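Local coordinates for protein RickCE (Rickettsia bellii, PDB 5HAM) that probably acts as a CE-clan cysteine protease, a bacterial effector that cleaves ubiquitin from its conjugates, at residues 26-31 against 134-139; 148-153 against 163-168; 119-124 against 185-190. All coordinates share one frame; numbering follows the deposited sequence.

Contact 1. Residues 26-31 against 134-139; sequences KFSVQP and EAAVIP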
loop_
_atom_site.group_PDB
_atom_site.type_symbol
_atom_site.label_atom_id
_atom_site.label_comp_id
_atom_site.label_asym_id
_atom_site.label_seq_id
_atom_site.Cartn_x
_atom_site.Cartn_y
_atom_site.Cartn_z
ATOM N N LYS A 26 14.159 16.663 -11.679
ATOM C CA LYS A 26 14.778 16.669 -10.365
ATOM C C LYS A 26 14.262 15.505 -9.513
ATOM O O LYS A 26 14.983 14.944 -8.686
ATOM C CB LYS A 26 14.403 17.973 -9.668
ATOM C CG LYS A 26 15.565 18.733 -9.096
ATOM C CD LYS A 26 15.087 19.858 -8.203
ATOM C CE LYS A 26 14.150 20.785 -8.931
ATOM N NZ LYS A 26 14.173 22.130 -8.300
ATOM N N PHE A 27 12.990 15.169 -9.713
ATOM C CA PHE A 27 12.298 14.197 -8.876
ATOM C C PHE A 27 11.730 13.072 -9.721
ATOM O O PHE A 27 11.152 13.315 -10.767
ATOM C CB PHE A 27 11.151 14.874 -8.122
ATOM C CG PHE A 27 11.583 16.033 -7.268
ATOM C CD1 PHE A 27 12.489 15.850 -6.237
ATOM C CD2 PHE A 27 11.070 17.304 -7.491
ATOM C CE1 PHE A 27 12.879 16.923 -5.443
ATOM C CE2 PHE A 27 11.448 18.378 -6.705
ATOM C CZ PHE A 27 12.361 18.190 -5.676
ATOM N N SER A 28 11.892 11.838 -9.270
ATOM C CA SER A 28 11.228 10.719 -9.935
ATOM C C SER A 28 10.120 10.151 -9.073
ATOM O O SER A 28 10.319 9.836 -7.903
ATOM C CB SER A 28 12.216 9.615 -10.313
ATOM O OG SER A 28 12.951 9.187 -9.189
ATOM N N VAL A 29 8.947 10.035 -9.666
ATOM C CA VAL A 29 7.829 9.388 -9.025
ATOM C C VAL A 29 7.773 7.916 -9.402
ATOM O O VAL A 29 7.604 7.577 -10.570
ATOM C CB VAL A 29 6.508 10.032 -9.446
ATOM C CG1 VAL A 29 5.348 9.285 -8.799
ATOM C CG2 VAL A 29 6.514 11.491 -9.062
ATOM N N GLN A 30 7.898 7.045 -8.405
ATOM C CA GLN A 30 7.903 5.606 -8.646
ATOM C C GLN A 30 6.493 5.043 -8.638
ATOM O O GLN A 30 5.581 5.652 -8.089
ATOM C CB GLN A 30 8.747 4.900 -7.577
ATOM C CG GLN A 30 10.211 5.269 -7.635
ATOM C CD GLN A 30 10.822 4.908 -8.974
ATOM O OE1 GLN A 30 10.573 3.832 -9.505
ATOM N NE2 GLN A 30 11.609 5.816 -9.533
ATOM N N PRO A 31 6.302 3.875 -9.260
ATOM C CA PRO A 31 5.044 3.146 -9.071
ATOM C C PRO A 31 4.929 2.666 -7.627
ATOM O O PRO A 31 5.943 2.545 -6.948
ATOM C CB PRO A 31 5.174 1.964 -10.035
ATOM C CG PRO A 31 6.617 1.881 -10.377
ATOM C CD PRO A 31 7.153 3.261 -10.291
ATOM N N GLU A 134 17.210 14.421 -7.292
ATOM C CA GLU A 134 17.446 14.730 -5.887
ATOM C C GLU A 134 16.495 14.003 -4.923
ATOM O O GLU A 134 16.750 13.946 -3.723
ATOM C CB GLU A 134 17.527 16.239 -5.616
ATOM C CG GLU A 134 16.257 17.016 -5.774
ATOM C CD GLU A 134 16.399 18.446 -5.262
ATOM O OE1 GLU A 134 17.127 19.242 -5.900
ATOM O OE2 GLU A 134 15.796 18.772 -4.212
ATOM N N ALA A 135 15.424 13.425 -5.459
ATOM C CA ALA A 135 14.504 12.621 -4.656
ATOM C C ALA A 135 13.714 11.647 -5.510
ATOM O O ALA A 135 13.385 11.920 -6.663
ATOM C CB ALA A 135 13.546 13.502 -3.831
ATOM N N ALA A 136 13.426 10.496 -4.927
ATOM C CA ALA A 136 12.541 9.517 -5.533
ATOM C C ALA A 136 11.394 9.334 -4.560
ATOM O O ALA A 136 11.607 9.094 -3.369
ATOM C CB ALA A 136 13.256 8.212 -5.764
ATOM N N VAL A 137 10.180 9.496 -5.067
ATOM C CA VAL A 137 8.996 9.401 -4.235
ATOM C C VAL A 137 8.279 8.085 -4.529
ATOM O O VAL A 137 7.944 7.787 -5.676
ATOM C CB VAL A 137 8.067 10.606 -4.496
ATOM C CG1 VAL A 137 6.797 10.537 -3.632
ATOM C CG2 VAL A 137 8.830 11.912 -4.280
ATOM N N ILE A 138 8.067 7.290 -3.490
ATOM C CA ILE A 138 7.416 5.992 -3.624
ATOM C C ILE A 138 6.151 5.915 -2.770
ATOM O O ILE A 138 6.224 5.905 -1.539
ATOM C CB ILE A 138 8.346 4.843 -3.178
ATOM C CG1 ILE A 138 9.758 5.024 -3.764
ATOM C CG2 ILE A 138 7.729 3.494 -3.548
ATOM C CD1 ILE A 138 10.778 3.989 -3.251
ATOM N N PRO A 139 4.985 5.873 -3.422
ATOM C CA PRO A 139 3.730 5.657 -2.699
ATOM C C PRO A 139 3.749 4.241 -2.172
ATOM O O PRO A 139 4.133 3.355 -2.913
ATOM C CB PRO A 139 2.655 5.797 -3.790
ATOM C CG PRO A 139 3.312 6.498 -4.912
ATOM C CD PRO A 139 4.772 6.113 -4.857
#
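Phe27 and Glu134 cross where two parallel strands begin. The CE1 corner of the phenylalanine ring comes 3.4 Å from Glu134 CG, the closest approach of the pair; the carboxylate, its plane turned 79° from that of the ring, also brings OE2 near CE1 but does not stack. Ala135 CB touches the ring at its edge, 3.5 Å from Phe27 CD1; a small methyl leaves room for a ring beside it. One face of the ring is covered by CB of the preceding Lys26. That lysine runs alongside Glu134, both side chains pointing the same way, but Lys26 NZ and Glu134 OE1 stay 4.8 Å apart, too far for a salt bridge, although their opposite charges would probably attract weakly.

The backbones join in regular fashion. Ser28 gives its N-H to Ala135 O and takes that of Val137, and Gln30 N continues the ladder to Val137 O in a nearly straight bond of 2.8 Å (170° at the hydrogen).

On the sheet face of Ser28 and Ala136, Ser28 OG lies 3.6 Å from Ala136 CB. Its chi1 of 55° sets the hydroxyl between N and the carbonyl carbon, and Asp127 of helix 96-130 satisfies it. Further on, the methylenes of Gln30 cross Ile138 CG1. The opposite face, with Val29 and Val137, packs on helix 11-20, where branched apolar side chains suit both strand and core. With helix 96-130 on the Ser28 face, this is an alpha/beta arrangement, a mixed sheet between helices, with strand 27-34 outermost beside strand 135-141.

Contact 2. Residues 148-153 against 163-168; sequences TVLVAK and LTFNDS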
loop_
_atom_site.group_PDB
_atom_site.type_symbol
_atom_site.label_atom_id
_atom_site.label_comp_id
_atom_site.label_asym_id
_atom_site.label_seq_id
_atom_site.Cartn_x
_atom_site.Cartn_y
_atom_site.Cartn_z
ATOM N N THR A 148 0.540 5.393 2.159
ATOM C CA THR A 148 1.600 6.067 2.894
ATOM C C THR A 148 2.699 6.432 1.892
ATOM O O THR A 148 2.599 6.099 0.709
ATOM C CB THR A 148 2.200 5.154 3.985
ATOM O OG1 THR A 148 2.894 4.054 3.389
ATOM C CG2 THR A 148 1.126 4.596 4.869
ATOM N N VAL A 149 3.754 7.102 2.340
ATOM C CA VAL A 149 4.779 7.533 1.391
ATOM C C VAL A 149 6.209 7.296 1.884
ATOM O O VAL A 149 6.517 7.433 3.076
ATOM C CB VAL A 149 4.584 9.022 0.960
ATOM C CG1 VAL A 149 4.880 9.978 2.129
ATOM C CG2 VAL A 149 5.425 9.352 -0.253
ATOM N N LEU A 150 7.079 6.924 0.956
ATOM C CA LEU A 150 8.483 6.774 1.276
ATOM C C LEU A 150 9.317 7.556 0.266
ATOM O O LEU A 150 9.241 7.306 -0.924
ATOM C CB LEU A 150 8.869 5.297 1.257
ATOM C CG LEU A 150 10.322 4.997 1.619
ATOM C CD1 LEU A 150 10.552 5.243 3.116
ATOM C CD2 LEU A 150 10.705 3.573 1.233
ATOM N N VAL A 151 10.109 8.505 0.749
ATOM C CA VAL A 151 10.935 9.330 -0.129
ATOM C C VAL A 151 12.418 9.020 0.053
ATOM O O VAL A 151 12.934 8.987 1.171
ATOM C CB VAL A 151 10.681 10.832 0.102
ATOM C CG1 VAL A 151 11.439 11.657 -0.926
ATOM C CG2 VAL A 151 9.191 11.129 0.033
ATOM N N ALA A 152 13.091 8.779 -1.064
ATOM C CA ALA A 152 14.482 8.350 -1.070
ATOM C C ALA A 152 15.380 9.475 -1.528
ATOM O O ALA A 152 15.134 10.097 -2.565
ATOM C CB ALA A 152 14.638 7.165 -2.005
ATOM N N LYS A 153 16.426 9.730 -0.754
ATOM C CA LYS A 153 17.397 10.756 -1.097
ATOM C C LYS A 153 18.811 10.251 -0.860
ATOM O O LYS A 153 19.033 9.279 -0.141
ATOM C CB LYS A 153 17.153 12.029 -0.298
ATOM C CG LYS A 153 15.860 12.721 -0.659
ATOM C CD LYS A 153 15.655 13.958 0.186
ATOM C CE LYS A 153 14.275 14.538 -0.017
ATOM N NZ LYS A 153 14.014 15.665 0.912
ATOM N N LEU A 163 16.053 7.414 3.661
ATOM C CA LEU A 163 14.649 7.158 3.333
ATOM C C LEU A 163 13.725 7.787 4.373
ATOM O O LEU A 163 13.847 7.518 5.570
ATOM C CB LEU A 163 14.372 5.655 3.256
ATOM C CG LEU A 163 15.315 4.813 2.385
ATOM C CD1 LEU A 163 15.170 3.351 2.722
ATOM C CD2 LEU A 163 15.058 5.042 0.905
ATOM N N THR A 164 12.799 8.620 3.909
ATOM C CA THR A 164 11.899 9.329 4.799
ATOM C C THR A 164 10.471 8.858 4.591
ATOM O O THR A 164 9.970 8.847 3.465
ATOM C CB THR A 164 11.998 10.829 4.552
ATOM O OG1 THR A 164 13.355 11.224 4.728
ATOM C CG2 THR A 164 11.125 11.603 5.516
ATOM N N PHE A 165 9.830 8.456 5.686
ATOM C CA PHE A 165 8.486 7.873 5.652
ATOM C C PHE A 165 7.455 8.655 6.468
ATOM O O PHE A 165 7.767 9.203 7.526
ATOM C CB PHE A 165 8.565 6.434 6.178
ATOM C CG PHE A 165 7.239 5.733 6.283
ATOM C CD1 PHE A 165 6.696 5.071 5.182
ATOM C CD2 PHE A 165 6.555 5.694 7.496
ATOM C CE1 PHE A 165 5.479 4.401 5.284
ATOM C CE2 PHE A 165 5.339 5.027 7.607
ATOM C CZ PHE A 165 4.799 4.376 6.499
ATOM N N ASN A 166 6.218 8.695 5.992
ATOM C CA ASN A 166 5.128 9.041 6.894
ATOM C C ASN A 166 3.818 8.322 6.636
ATOM O O ASN A 166 3.494 8.002 5.503
ATOM C CB ASN A 166 4.885 10.535 6.962
ATOM C CG ASN A 166 4.074 10.917 8.192
ATOM O OD1 ASN A 166 4.518 10.711 9.326
ATOM N ND2 ASN A 166 2.878 11.441 7.980
ATOM N N ASP A 167 3.080 8.072 7.712
ATOM C CA ASP A 167 1.744 7.479 7.644
ATOM C C ASP A 167 0.801 8.490 8.277
ATOM O O ASP A 167 0.886 8.757 9.473
ATOM C CB ASP A 167 1.714 6.146 8.416
ATOM C CG ASP A 167 0.371 5.382 8.292
ATOM O OD1 ASP A 167 -0.681 5.960 7.933
ATOM O OD2 ASP A 167 0.371 4.170 8.578
ATOM N N SER A 168 -0.094 9.054 7.474
ATOM C CA SER A 168 -1.035 10.067 7.963
ATOM C C SER A 168 -1.975 9.582 9.074
ATOM O O SER A 168 -2.449 10.382 9.882
ATOM C CB SER A 168 -1.839 10.693 6.807
ATOM O OG SER A 168 -2.511 9.719 6.009
HETATM O O HOH W 1 14.740 11.031 2.445
#
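Phe165 and Leu150 face each other as a non-hydrogen-bonded antiparallel pair, their side chains crossing at about a right angle. From Phe165 CB outward, the first neighbour is Leu150 CD1 at 3.8 Å; this methyl also sits at the edge of the ring, near its plane. With CG opposite the backbone N (chi1 176°), the ring leans toward Thr148. Phe165 CG passes 3.7 Å from Val149 O. Phe165 CD1 then comes within 3.2 Å of the same Val149 O, which approaches obliquely, and the next carbon, Phe165 CE1, lies 3.2 Å from Thr148 OG1. Toward the tip, CZ stays beside the same threonine. The hydroxyl is not left to the ring, for it is hydrogen-bonded to Ile140 O. Thr148 uses its other branch as well: CG2 rests 3.6 Å from Asp167 CG, a methyl beside a carboxylate whose oxygens are held by His146, Leu169 and Asn171. The His146-Asp167 bond is consistent with the catalytic His-Asp pair of CE-clan proteases.

Two reciprocal pairs of backbone bonds frame the ring residue, Val149 with Asn166 and Val151 with Thr164. A water donates to Val151 O, and the water oxygen lies 2.7 Å from Thr164 OG1, giving the partly exposed threonine a polar partner.

Strands 147-155 and 160-166 thus form a hairpin inside the sheet: strand 135-141 flanks the first and strand 196-199 the second, while helix 211-223 packs on the face of Val151, Thr164 and Asn166.

Contact 3. Residues 119-124 against 185-190; sequences DILNRA and DKTLGN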
loop_
_atom_site.group_PDB
_atom_site.type_symbol
_atom_site.label_atom_id
_atom_site.label_comp_id
_atom_site.label_asym_id
_atom_site.label_seq_id
_atom_site.Cartn_x
_atom_site.Cartn_y
_atom_site.Cartn_z
ATOM N N ASP A 119 12.289 -4.228 -6.902
ATOM C CA ASP A 119 12.721 -3.492 -8.088
ATOM C C ASP A 119 12.413 -1.998 -8.012
ATOM O O ASP A 119 13.202 -1.170 -8.465
ATOM C CB ASP A 119 12.162 -4.127 -9.360
ATOM C CG ASP A 119 12.726 -5.517 -9.601
ATOM O OD1 ASP A 119 13.864 -5.791 -9.151
ATOM O OD2 ASP A 119 12.040 -6.339 -10.234
ATOM N N ILE A 120 11.288 -1.646 -7.405
ATOM C CA ILE A 120 10.929 -0.243 -7.250
ATOM C C ILE A 120 11.879 0.463 -6.287
ATOM O O ILE A 120 12.357 1.560 -6.562
ATOM C CB ILE A 120 9.483 -0.116 -6.793
ATOM C CG1 ILE A 120 8.549 -0.625 -7.903
ATOM C CG2 ILE A 120 9.168 1.316 -6.422
ATOM C CD1 ILE A 120 7.191 -1.092 -7.405
ATOM N N LEU A 121 12.181 -0.181 -5.171
ATOM C CA LEU A 121 13.161 0.362 -4.254
ATOM C C LEU A 121 14.523 0.524 -4.915
ATOM O O LEU A 121 15.196 1.541 -4.736
ATOM C CB LEU A 121 13.305 -0.553 -3.056
ATOM C CG LEU A 121 12.937 0.062 -1.716
ATOM C CD1 LEU A 121 13.363 -0.887 -0.586
ATOM C CD2 LEU A 121 13.568 1.459 -1.590
ATOM N N ASN A 122 14.939 -0.486 -5.672
ATOM C CA ASN A 122 16.209 -0.393 -6.390
ATOM C C ASN A 122 16.244 0.673 -7.490
ATOM O O ASN A 122 17.240 1.383 -7.633
ATOM C CB ASN A 122 16.626 -1.749 -6.953
ATOM C CG ASN A 122 17.400 -2.574 -5.948
ATOM O OD1 ASN A 122 18.188 -2.032 -5.167
ATOM N ND2 ASN A 122 17.170 -3.889 -5.947
ATOM N N ARG A 123 15.164 0.775 -8.263
ATOM C CA ARG A 123 15.061 1.794 -9.299
ATOM C C ARG A 123 15.125 3.189 -8.667
ATOM O O ARG A 123 15.812 4.071 -9.168
ATOM C CB ARG A 123 13.773 1.623 -10.109
ATOM C CG ARG A 123 13.596 2.653 -11.223
ATOM C CD ARG A 123 14.818 2.679 -12.155
ATOM N NE ARG A 123 14.724 3.685 -13.213
ATOM C CZ ARG A 123 15.720 3.992 -14.037
ATOM N NH1 ARG A 123 16.889 3.374 -13.922
ATOM N NH2 ARG A 123 15.557 4.917 -14.973
ATOM N N ALA A 124 14.430 3.364 -7.551
ATOM C CA ALA A 124 14.424 4.635 -6.844
ATOM C C ALA A 124 15.839 4.990 -6.428
ATOM O O ALA A 124 16.281 6.136 -6.578
ATOM C CB ALA A 124 13.487 4.579 -5.628
ATOM N N ASP A 185 15.524 -3.586 4.215
ATOM C CA ASP A 185 16.744 -4.322 4.536
ATOM C C ASP A 185 17.032 -5.476 3.561
ATOM O O ASP A 185 18.182 -5.743 3.247
ATOM C CB ASP A 185 16.757 -4.813 5.986
ATOM C CG ASP A 185 18.100 -5.427 6.363
ATOM O OD1 ASP A 185 19.049 -4.668 6.665
ATOM O OD2 ASP A 185 18.222 -6.668 6.325
ATOM N N LYS A 186 15.995 -6.148 3.073
ATOM C CA LYS A 186 16.203 -7.174 2.057
ATOM C C LYS A 186 16.817 -6.567 0.802
ATOM O O LYS A 186 17.699 -7.160 0.190
ATOM C CB LYS A 186 14.893 -7.880 1.703
ATOM C CG LYS A 186 15.049 -9.033 0.711
ATOM C CD LYS A 186 13.961 -10.092 0.922
ATOM C CE LYS A 186 14.294 -11.423 0.248
ATOM N NZ LYS A 186 13.799 -11.522 -1.161
ATOM N N THR A 187 16.359 -5.374 0.437
ATOM C CA THR A 187 16.760 -4.750 -0.817
ATOM C C THR A 187 18.085 -3.985 -0.725
ATOM O O THR A 187 18.920 -4.054 -1.630
ATOM C CB THR A 187 15.664 -3.773 -1.307
ATOM O OG1 THR A 187 14.409 -4.462 -1.397
ATOM C CG2 THR A 187 16.023 -3.194 -2.667
ATOM N N LEU A 188 18.267 -3.258 0.372
ATOM C CA LEU A 188 19.342 -2.283 0.465
ATOM C C LEU A 188 20.281 -2.509 1.639
ATOM O O LEU A 188 21.222 -1.744 1.827
ATOM C CB LEU A 188 18.762 -0.879 0.577
ATOM C CG LEU A 188 17.831 -0.472 -0.561
ATOM C CD1 LEU A 188 17.152 0.830 -0.213
ATOM C CD2 LEU A 188 18.619 -0.358 -1.860
ATOM N N GLY A 189 20.037 -3.554 2.427
ATOM C CA GLY A 189 20.858 -3.814 3.599
ATOM C C GLY A 189 22.261 -4.305 3.287
ATOM O O GLY A 189 23.022 -4.651 4.185
ATOM N N ASN A 190 22.602 -4.345 2.005
ATOM C CA ASN A 190 23.912 -4.810 1.588
ATOM C C ASN A 190 24.780 -3.680 1.056
ATOM O O ASN A 190 25.927 -3.900 0.670
ATOM C CB ASN A 190 23.780 -5.904 0.541
ATOM C CG ASN A 190 24.647 -7.098 0.855
ATOM O OD1 ASN A 190 25.706 -7.292 0.253
ATOM N ND2 ASN A 190 24.216 -7.898 1.824
#
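Thr187 and Leu188, in the last turn of helix 175-188, carry the whole contact with Leu121 and Asn122 of helix 96-130. Just before them, Lys186 reaches Glu118 of the same long helix in a salt bridge, a long charged side chain suited to the solvent-exposed surface.

Thr187 follows, pointing toward the other helix, and its two branches divide the work. CG2 stands anti to the backbone N (chi1 -55° for OG1) and lies against the amide of Asn122, 3.5 Å from both Asn122 OD1 and Asn122 ND2, the two side chains running antiparallel alongside each other. OG1 turns back to Leu183 O, so the hydroxyl is satisfied within its own helix, while Thr187 CB meets Leu121 CD1 at 3.8 Å. This is helix-to-helix packing in which no hydrogen bond crosses between segments 119-124 and 185-190, the salt bridge to Glu118 lying beside them; helix 96-130 also packs against the sheet, through Ile120 and Ala124.

Leu188 comes next and crosses Leu121 obliquely, its CD1 being 3.9 Å from Leu121 CD2. Its second methyl, Leu188 CD2, lies 3.7 Å from Asn122 OD1. Two leucines suit this buried side, and Leu121 touches both helix 175-188 and Ile138 of the sheet. Gly189 then returns its N-H to Asp185 O.

In the fold
Contacts 1 and 2 belong to one mixed five-stranded sheet, with centres about 10 Å apart. Strands 135-141 and 147-155, neighbours in sequence and in the sheet, join them through probable hydrogen bonds of Ala136 with Ala152 and Ile138 with Leu150. Contact 3 has its centre about 14 Å from each. It touches contact 1, where Ala124 packs on Ala136 and Ile138, but not contact 2. Along the chain, contact 1 closes before contact 2 opens, the segments of contacts 1 and 3 alternate, and contact 2 is nested within the loop closed by contact 3. Segments 26-31 and 119-124 meet strand 135-141 and helix 175-188, so sheet and covering helices come from separate parts of the chain.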